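Local coordinates for protein prepilin (Salmonella typhi, PDB 3FHV) that forms the pilin subunit of the type IVb pilus and probably mediates adhesion to host cells by binding CFTR, at residues A[88-93]-A[149-154]; A[117-122]-A[136-141]; A[26-31]-A[84-89]. One frame throughout, in Å; residues are numbered along the deposited sequence.

Contact 1: A[88-93]-A[149-154]; sequences GFTITT and TLVFNY
Phe89 and Tyr154 meet as two nearly parallel rings slid so far apart that they barely overlap, their planes 19° and their centroids 4.9 Å apart. Over one face of Phe89, toward its rim, sits CB of Tyr154, a CH-pi contact 3.9 Å from the ring centroid. The first torsion of Phe89 (chi1 62°) sets CG between the backbone N and carbonyl carbon, and CE1 then comes within 3.4 Å of Tyr154 CD2. Ile91 continues this packed face: its CD1 lies 3.9 Å from Tyr154 CE2, and its CB touches the rim atom CD2 of Phe152. CG2 of Thr93 rests on CB of Leu150, the side chains lying alongside. The antiparallel ladder is sound here, Ile91 with Phe152 and Thr93 with Leu150 each forming a hydrogen-bonded pair; Leu150 N reaches Thr93 O at 2.9 Å. Toward Tyr154 the ladder frays, since Phe89 O and Tyr154 N are 3.5 Å apart at a poor angle. The reverse face is thinner and partly exposed: Thr92 OG1 lies alongside both methyls of Val151, equally close to each, and Thr92 CG2 touches that of Thr149. In this type IV pilin fold the antiparallel sheet packs on N-terminal helix 8-25, which touches Phe89, Ile91 and Tyr154; Thr93 OG1 is hydrogen-bonded to the helix's Tyr14 and to Asn67. Strands 72-78 and 116-119 flank the pair, and helix 98-111 covers Leu150, Phe152 and Tyr154.

Contact 2: A[117-122]-A[136-141]; sequences IKINGN and SECTAD
Glu137, the last residue of helix 131-137, packs against the tip of a beta hairpin whose type II' turn runs from Ile119 to Asn122. Its carboxylate is stacked on the side-chain amide of Asn122, the two planes 15° apart and the side chains arriving from opposite directions; OE2 of Glu137 lies 3.2 Å from Asn122 CB. The groups meet as flat surfaces; Asn122 OD1 and Glu137 OE2, both acceptors, do not bond to each other. Ile119 crosses Glu137 at about a right angle, with its CB 3.7 Å from Glu137 OE1, and its CG2 approaches Cys138 SG at 4.0 Å. Glu137 reaches across because its chain is extended beyond CG (chi2 -179°). A water bridges the backbone O of Glu137, to which it donates, and the side-chain amide of Asn122, accepting only a weak bond from ND2.

Further out, the disulfide between Cys138 and Cys101 ties the segment after the helix to helix 98-111, which also touches Ile119. In type IV pilins such a disulfide typically closes the C-terminal D-region, and this one probably does the same. Thr139 OG1 is held by Thr147 OG1, and the hairpin joins strand 148-154 through backbone hydrogen bonds. The amide of Asn122 is itself fixed by the turn: Ile119 O accepts from Asn122 N at 2.9 Å and also from Asn122 ND2 at 3.0 Å, the latter approaching nearly along the C=O axis.

Contact 3: A[26-31]-A[84-89]; sequences KGVDGY and GFNNGF
The backbone carbonyl O of Val28 accepts a nearly straight hydrogen bond from Asn86 ND2, 2.5 Å long in the model with an N-H...O angle of 173°. The length is shorter than expected and Asn86 is poorly ordered, so its exact value is doubtful. Val28 O lies in the amide plane of Asn86, while the donor stands tilted 26° from the carbonyl plane. The same amide lies against the CG2 methyl of Val28, whose place between its backbone N and carbonyl carbon brings CG2 to 3.1 Å from Asn86 ND2.

Phe85 adds a looser, mostly exposed contact. Its CE1 lies 3.7 Å from Asp29 OD1, with the carboxylate and ring planes 42° apart, and the Lys26 CA meets the ring at its edge. Asn86 ND2 sits over one face of that ring, toward its rim. The contact joins the loop after helix 8-25 to the loop leading into strand 88-96. With a single hydrogen bond at its centre and poorly ordered residues on one side, the surface junction probably keeps some mobility.

Overall arrangement
All three contacts reach one antiparallel sheet in the soluble part of the pilin, which lacks the N-terminal part carrying the transmembrane helix. Contact 1 pairs two inner strands, and contact 2 lies next to it, their centres about 13 Å apart: strand 148-154 is bordered by strand 116-119 through probable hydrogen bonds from Lys118 N to Val151 O and from Asn120 N to Thr149 O. Along the chain, contact 2 is nested within the loop that contact 1 closes. Contact 3 shares Gly88 and Phe89 with contact 1, about 17 Å away centre to centre. Contacts 2 and 3 lie on opposite sides of the chain's centre, their centres about 30 Å apart.

Contact 1: A[88-93]-A[149-154]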
loop_
_atom_site.group_PDB
_atom_site.type_symbol
_atom_site.label_atom_id
_atom_site.label_comp_id
_atom_site.label_asym_id
_atom_site.label_seq_id
_atom_site.Cartn_x
_atom_site.Cartn_y
_atom_site.Cartn_z
ATOM N N GLY A 88 9.473 -5.790 18.272
ATOM C CA GLY A 88 9.600 -5.235 16.939
ATOM C C GLY A 88 9.976 -6.245 15.873
ATOM O O GLY A 88 9.897 -7.457 16.078
ATOM N N PHE A 89 10.376 -5.733 14.718
ATOM C CA PHE A 89 10.777 -6.573 13.602
ATOM C C PHE A 89 11.761 -5.771 12.772
ATOM O O PHE A 89 11.945 -4.574 13.002
ATOM C CB PHE A 89 9.556 -6.960 12.753
ATOM C CG PHE A 89 8.850 -5.790 12.122
ATOM C CD1 PHE A 89 9.208 -5.337 10.854
ATOM C CD2 PHE A 89 7.829 -5.130 12.804
ATOM C CE1 PHE A 89 8.555 -4.244 10.275
ATOM C CE2 PHE A 89 7.176 -4.042 12.237
ATOM C CZ PHE A 89 7.540 -3.598 10.966
ATOM N N THR A 90 12.405 -6.440 11.826
ATOM C CA THR A 90 13.357 -5.787 10.944
ATOM C C THR A 90 12.998 -6.111 9.502
ATOM O O THR A 90 12.382 -7.139 9.223
ATOM C CB THR A 90 14.808 -6.288 11.165
ATOM O OG1 THR A 90 14.851 -7.716 11.015
ATOM C CG2 THR A 90 15.321 -5.898 12.543
ATOM N N ILE A 91 13.361 -5.211 8.594
ATOM C CA ILE A 91 13.166 -5.447 7.169
ATOM C C ILE A 91 14.587 -5.362 6.638
ATOM O O ILE A 91 15.217 -4.302 6.699
ATOM C CB ILE A 91 12.318 -4.360 6.472
ATOM C CG1 ILE A 91 10.889 -4.362 7.028
ATOM C CG2 ILE A 91 12.277 -4.635 4.953
ATOM C CD1 ILE A 91 9.978 -3.346 6.347
ATOM N N THR A 92 15.094 -6.486 6.148
ATOM C CA THR A 92 16.443 -6.558 5.612
ATOM C C THR A 92 16.366 -6.678 4.099
ATOM O O THR A 92 15.563 -7.452 3.580
ATOM C CB THR A 92 17.196 -7.803 6.155
ATOM O OG1 THR A 92 17.292 -7.717 7.579
ATOM C CG2 THR A 92 18.607 -7.891 5.563
ATOM N N THR A 93 17.193 -5.914 3.393
ATOM C CA THR A 93 17.224 -5.995 1.934
ATOM C C THR A 93 18.688 -6.168 1.526
ATOM O O THR A 93 19.553 -5.395 1.942
ATOM C CB THR A 93 16.580 -4.748 1.286
ATOM O OG1 THR A 93 16.629 -4.875 -0.142
ATOM C CG2 THR A 93 17.282 -3.464 1.739
ATOM N N THR A 149 23.904 -4.475 2.405
ATOM C CA THR A 149 22.791 -5.065 3.138
ATOM C C THR A 149 22.229 -3.935 4.004
ATOM O O THR A 149 22.951 -3.353 4.805
ATOM C CB THR A 149 23.247 -6.203 4.081
ATOM O OG1 THR A 149 23.859 -7.243 3.315
ATOM C CG2 THR A 149 22.053 -6.785 4.845
ATOM N N LEU A 150 20.950 -3.625 3.831
ATOM C CA LEU A 150 20.308 -2.576 4.613
ATOM C C LEU A 150 19.300 -3.234 5.538
ATOM O O LEU A 150 18.622 -4.189 5.151
ATOM C CB LEU A 150 19.588 -1.571 3.695
ATOM C CG LEU A 150 20.434 -0.688 2.759
ATOM C CD1 LEU A 150 19.521 0.200 1.901
ATOM C CD2 LEU A 150 21.362 0.176 3.590
ATOM N N VAL A 151 19.227 -2.753 6.773
ATOM C CA VAL A 151 18.258 -3.290 7.719
ATOM C C VAL A 151 17.488 -2.136 8.341
ATOM O O VAL A 151 18.082 -1.163 8.795
ATOM C CB VAL A 151 18.930 -4.106 8.853
ATOM C CG1 VAL A 151 17.856 -4.741 9.728
ATOM C CG2 VAL A 151 19.829 -5.184 8.269
ATOM N N PHE A 152 16.164 -2.246 8.342
ATOM C CA PHE A 152 15.313 -1.216 8.916
ATOM C C PHE A 152 14.606 -1.809 10.135
ATOM O O PHE A 152 13.881 -2.801 10.026
ATOM C CB PHE A 152 14.302 -0.744 7.865
ATOM C CG PHE A 152 14.926 -0.444 6.527
ATOM C CD1 PHE A 152 15.960 0.484 6.416
ATOM C CD2 PHE A 152 14.488 -1.097 5.380
ATOM C CE1 PHE A 152 16.554 0.754 5.177
ATOM C CE2 PHE A 152 15.068 -0.839 4.144
ATOM C CZ PHE A 152 16.106 0.091 4.036
ATOM N N ASN A 153 14.823 -1.195 11.294
ATOM C CA ASN A 153 14.177 -1.634 12.526
ATOM C C ASN A 153 12.970 -0.773 12.881
ATOM O O ASN A 153 12.738 0.270 12.269
ATOM C CB ASN A 153 15.178 -1.640 13.683
ATOM C CG ASN A 153 16.114 -2.832 13.636
ATOM O OD1 ASN A 153 17.179 -2.775 13.020
ATOM N ND2 ASN A 153 15.722 -3.920 14.289
ATOM N N TYR A 154 12.205 -1.214 13.874
ATOM C CA TYR A 154 10.819 -0.787 14.023
ATOM C C TYR A 154 10.302 -1.072 15.429
ATOM O O TYR A 154 10.158 -2.229 15.825
ATOM C CB TYR A 154 9.931 -1.478 12.986
ATOM C CG TYR A 154 10.000 -0.857 11.609
ATOM C CD1 TYR A 154 9.463 0.400 11.366
ATOM C CD2 TYR A 154 10.603 -1.527 10.554
ATOM C CE1 TYR A 154 9.524 0.972 10.109
ATOM C CE2 TYR A 154 10.669 -0.964 9.294
ATOM C CZ TYR A 154 10.127 0.286 9.077
ATOM O OH TYR A 154 10.190 0.851 7.824
#

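Contact 2: A[117-122]-A[136-141]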
loop_
_atom_site.group_PDB
_atom_site.type_symbol
_atom_site.label_atom_id
_atom_site.label_comp_id
_atom_site.label_asym_id
_atom_site.label_seq_id
_atom_site.Cartn_x
_atom_site.Cartn_y
_atom_site.Cartn_z
ATOM N N ILE A 117 18.381 2.246 11.533
ATOM C CA ILE A 117 18.758 1.915 10.165
ATOM C C ILE A 117 20.189 1.391 10.170
ATOM O O ILE A 117 21.099 2.014 10.741
ATOM C CB ILE A 117 18.685 3.160 9.250
ATOM C CG1 ILE A 117 17.249 3.689 9.215
ATOM C CG2 ILE A 117 19.155 2.801 7.840
ATOM C CD1 ILE A 117 17.081 5.041 8.511
ATOM N N LYS A 118 20.388 0.247 9.524
ATOM C CA LYS A 118 21.705 -0.362 9.467
ATOM C C LYS A 118 22.212 -0.474 8.039
ATOM O O LYS A 118 21.486 -0.901 7.144
ATOM C CB LYS A 118 21.674 -1.767 10.063
ATOM C CG LYS A 118 21.046 -1.883 11.435
ATOM C CD LYS A 118 21.168 -3.320 11.939
ATOM C CE LYS A 118 20.525 -3.501 13.306
ATOM N NZ LYS A 118 20.675 -4.901 13.781
ATOM N N ILE A 119 23.462 -0.086 7.832
ATOM C CA ILE A 119 24.083 -0.202 6.516
ATOM C C ILE A 119 25.271 -1.116 6.759
ATOM O O ILE A 119 26.239 -0.724 7.417
ATOM C CB ILE A 119 24.574 1.152 5.977
ATOM C CG1 ILE A 119 23.399 2.125 5.856
ATOM C CG2 ILE A 119 25.218 0.957 4.588
ATOM C CD1 ILE A 119 23.793 3.497 5.337
ATOM N N ASN A 120 25.179 -2.340 6.249
ATOM C CA ASN A 120 26.226 -3.332 6.443
ATOM C C ASN A 120 26.461 -3.469 7.955
ATOM O O ASN A 120 25.504 -3.670 8.704
ATOM C CB ASN A 120 27.473 -2.893 5.676
ATOM C CG ASN A 120 27.210 -2.804 4.174
ATOM O OD1 ASN A 120 27.651 -1.871 3.487
ATOM N ND2 ASN A 120 26.484 -3.782 3.661
ATOM N N GLY A 121 27.700 -3.343 8.419
ATOM C CA GLY A 121 27.936 -3.487 9.851
ATOM C C GLY A 121 27.794 -2.204 10.654
ATOM O O GLY A 121 28.328 -2.104 11.751
ATOM N N ASN A 122 27.063 -1.228 10.129
ATOM C CA ASN A 122 26.892 0.050 10.815
ATOM C C ASN A 122 25.446 0.232 11.252
ATOM O O ASN A 122 24.568 0.433 10.420
ATOM C CB ASN A 122 27.305 1.182 9.880
ATOM C CG ASN A 122 28.722 1.016 9.374
ATOM O OD1 ASN A 122 29.672 1.272 10.101
ATOM N ND2 ASN A 122 28.867 0.570 8.131
ATOM N N SER A 136 29.767 6.937 2.537
ATOM C CA SER A 136 30.946 6.262 3.042
ATOM C C SER A 136 30.678 4.803 3.399
ATOM O O SER A 136 31.435 3.912 3.003
ATOM C CB SER A 136 31.487 7.032 4.253
ATOM O OG SER A 136 32.620 6.397 4.824
ATOM N N GLU A 137 29.597 4.550 4.131
ATOM C CA GLU A 137 29.271 3.191 4.547
ATOM C C GLU A 137 28.750 2.265 3.450
ATOM O O GLU A 137 28.906 1.056 3.545
ATOM C CB GLU A 137 28.278 3.219 5.703
ATOM C CG GLU A 137 28.801 3.949 6.925
ATOM C CD GLU A 137 27.804 3.938 8.054
ATOM O OE1 GLU A 137 26.621 3.650 7.774
ATOM O OE2 GLU A 137 28.189 4.226 9.205
ATOM N N CYS A 138 28.115 2.823 2.425
ATOM C CA CYS A 138 27.617 2.007 1.322
ATOM C C CYS A 138 28.827 1.664 0.469
ATOM O O CYS A 138 29.553 2.554 0.050
ATOM C CB CYS A 138 26.614 2.785 0.476
ATOM S SG CYS A 138 25.026 3.169 1.293
ATOM N N THR A 139 29.034 0.378 0.209
ATOM C CA THR A 139 30.191 -0.068 -0.565
ATOM C C THR A 139 29.963 -0.165 -2.072
ATOM O O THR A 139 28.838 -0.344 -2.540
ATOM C CB THR A 139 30.700 -1.425 -0.030
ATOM O OG1 THR A 139 29.599 -2.333 0.107
ATOM C CG2 THR A 139 31.361 -1.238 1.330
ATOM N N ALA A 140 31.053 -0.050 -2.824
ATOM C CA ALA A 140 31.011 -0.103 -4.284
ATOM C C ALA A 140 30.440 -1.414 -4.808
ATOM O O ALA A 140 30.548 -2.451 -4.154
ATOM C CB ALA A 140 32.413 0.106 -4.843
ATOM N N ASP A 141 29.830 -1.368 -5.992
ATOM C CA ASP A 141 29.275 -2.582 -6.586
ATOM C C ASP A 141 30.422 -3.458 -7.079
ATOM O O ASP A 141 31.543 -2.979 -7.259
ATOM C CB ASP A 141 28.407 -2.279 -7.817
ATOM C CG ASP A 141 27.293 -1.291 -7.544
ATOM O OD1 ASP A 141 26.722 -1.304 -6.441
ATOM O OD2 ASP A 141 26.975 -0.509 -8.464
HETATM O O HOH W 1 30.226 -0.102 5.463
#

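Contact 3: A[26-31]-A[84-89]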
loop_
_atom_site.group_PDB
_atom_site.type_symbol
_atom_site.label_atom_id
_atom_site.label_comp_id
_atom_site.label_asym_id
_atom_site.label_seq_id
_atom_site.Cartn_x
_atom_site.Cartn_y
_atom_site.Cartn_z
ATOM N N LYS A 26 -0.289 -5.651 15.057
ATOM C CA LYS A 26 -1.215 -5.147 16.065
ATOM C C LYS A 26 -2.306 -6.178 16.348
ATOM O O LYS A 26 -2.953 -6.139 17.395
ATOM C CB LYS A 26 -1.854 -3.835 15.599
ATOM C CG LYS A 26 -0.894 -2.668 15.576
ATOM C CD LYS A 26 -1.598 -1.373 15.213
ATOM C CE LYS A 26 -0.628 -0.202 15.258
ATOM N NZ LYS A 26 -1.272 1.070 14.837
ATOM N N GLY A 27 -2.498 -7.100 15.410
ATOM C CA GLY A 27 -3.515 -8.123 15.572
ATOM C C GLY A 27 -3.017 -9.436 16.148
ATOM O O GLY A 27 -3.815 -10.330 16.424
ATOM N N VAL A 28 -1.707 -9.567 16.327
ATOM C CA VAL A 28 -1.153 -10.798 16.878
ATOM C C VAL A 28 -0.974 -10.683 18.385
ATOM O O VAL A 28 -0.424 -9.704 18.886
ATOM C CB VAL A 28 0.208 -11.162 16.231
ATOM C CG1 VAL A 28 0.054 -11.249 14.722
ATOM C CG2 VAL A 28 1.265 -10.141 16.602
ATOM N N ASP A 29 -1.457 -11.688 19.103
ATOM C CA ASP A 29 -1.355 -11.711 20.554
ATOM C C ASP A 29 -1.291 -13.150 21.042
ATOM O O ASP A 29 -2.066 -13.994 20.602
ATOM C CB ASP A 29 -2.561 -11.005 21.172
ATOM C CG ASP A 29 -2.626 -9.540 20.804
ATOM O OD1 ASP A 29 -1.726 -8.778 21.223
ATOM O OD2 ASP A 29 -3.572 -9.152 20.089
ATOM N N GLY A 30 -0.352 -13.428 21.940
ATOM C CA GLY A 30 -0.224 -14.773 22.467
ATOM C C GLY A 30 0.742 -15.638 21.688
ATOM O O GLY A 30 1.024 -16.768 22.084
ATOM N N TYR A 31 1.243 -15.116 20.572
ATOM C CA TYR A 31 2.194 -15.855 19.753
ATOM C C TYR A 31 3.098 -14.899 18.993
ATOM O O TYR A 31 2.832 -13.702 18.925
ATOM C CB TYR A 31 1.464 -16.790 18.781
ATOM C CG TYR A 31 0.601 -16.101 17.749
ATOM C CD1 TYR A 31 1.076 -15.855 16.460
ATOM C CD2 TYR A 31 -0.698 -15.703 18.059
ATOM C CE1 TYR A 31 0.275 -15.229 15.505
ATOM C CE2 TYR A 31 -1.505 -15.077 17.115
ATOM C CZ TYR A 31 -1.015 -14.841 15.843
ATOM O OH TYR A 31 -1.815 -14.203 14.923
ATOM N N GLY A 84 4.513 -9.497 27.575
ATOM C CA GLY A 84 3.563 -8.407 27.455
ATOM C C GLY A 84 2.993 -8.283 26.055
ATOM O O GLY A 84 2.128 -9.066 25.657
ATOM N N PHE A 85 3.478 -7.296 25.309
ATOM C CA PHE A 85 3.018 -7.062 23.944
ATOM C C PHE A 85 4.120 -7.422 22.952
ATOM O O PHE A 85 5.277 -7.598 23.335
ATOM C CB PHE A 85 2.621 -5.592 23.770
ATOM C CG PHE A 85 1.981 -5.284 22.444
ATOM C CD1 PHE A 85 0.761 -5.856 22.096
ATOM C CD2 PHE A 85 2.598 -4.423 21.542
ATOM C CE1 PHE A 85 0.165 -5.575 20.867
ATOM C CE2 PHE A 85 2.011 -4.135 20.311
ATOM C CZ PHE A 85 0.792 -4.712 19.973
ATOM N N ASN A 86 3.753 -7.532 21.678
ATOM C CA ASN A 86 4.706 -7.874 20.627
ATOM C C ASN A 86 5.834 -6.852 20.554
ATOM O O ASN A 86 5.603 -5.650 20.676
ATOM C CB ASN A 86 4.003 -7.930 19.267
ATOM C CG ASN A 86 2.768 -8.807 19.281
ATOM O OD1 ASN A 86 2.840 -10.000 19.574
ATOM N ND2 ASN A 86 1.622 -8.214 18.962
ATOM N N ASN A 87 7.056 -7.335 20.350
ATOM C CA ASN A 87 8.208 -6.449 20.243
ATOM C C ASN A 87 8.274 -5.868 18.836
ATOM O O ASN A 87 7.246 -5.502 18.265
ATOM C CB ASN A 87 9.498 -7.204 20.567
ATOM C CG ASN A 87 9.586 -7.599 22.025
ATOM O OD1 ASN A 87 9.535 -6.749 22.914
ATOM N ND2 ASN A 87 9.718 -8.894 22.282
ATOM N N GLY A 88 9.473 -5.790 18.272
ATOM C CA GLY A 88 9.600 -5.235 16.939
ATOM C C GLY A 88 9.976 -6.245 15.873
ATOM O O GLY A 88 9.897 -7.457 16.078
ATOM N N PHE A 89 10.376 -5.733 14.718
ATOM C CA PHE A 89 10.777 -6.573 13.602
ATOM C C PHE A 89 11.761 -5.771 12.772
ATOM O O PHE A 89 11.945 -4.574 13.002
ATOM C CB PHE A 89 9.556 -6.960 12.753
ATOM C CG PHE A 89 8.850 -5.790 12.122
ATOM C CD1 PHE A 89 9.208 -5.337 10.854
ATOM C CD2 PHE A 89 7.829 -5.130 12.804
ATOM C CE1 PHE A 89 8.555 -4.244 10.275
ATOM C CE2 PHE A 89 7.176 -4.042 12.237
ATOM C CZ PHE A 89 7.540 -3.598 10.966
#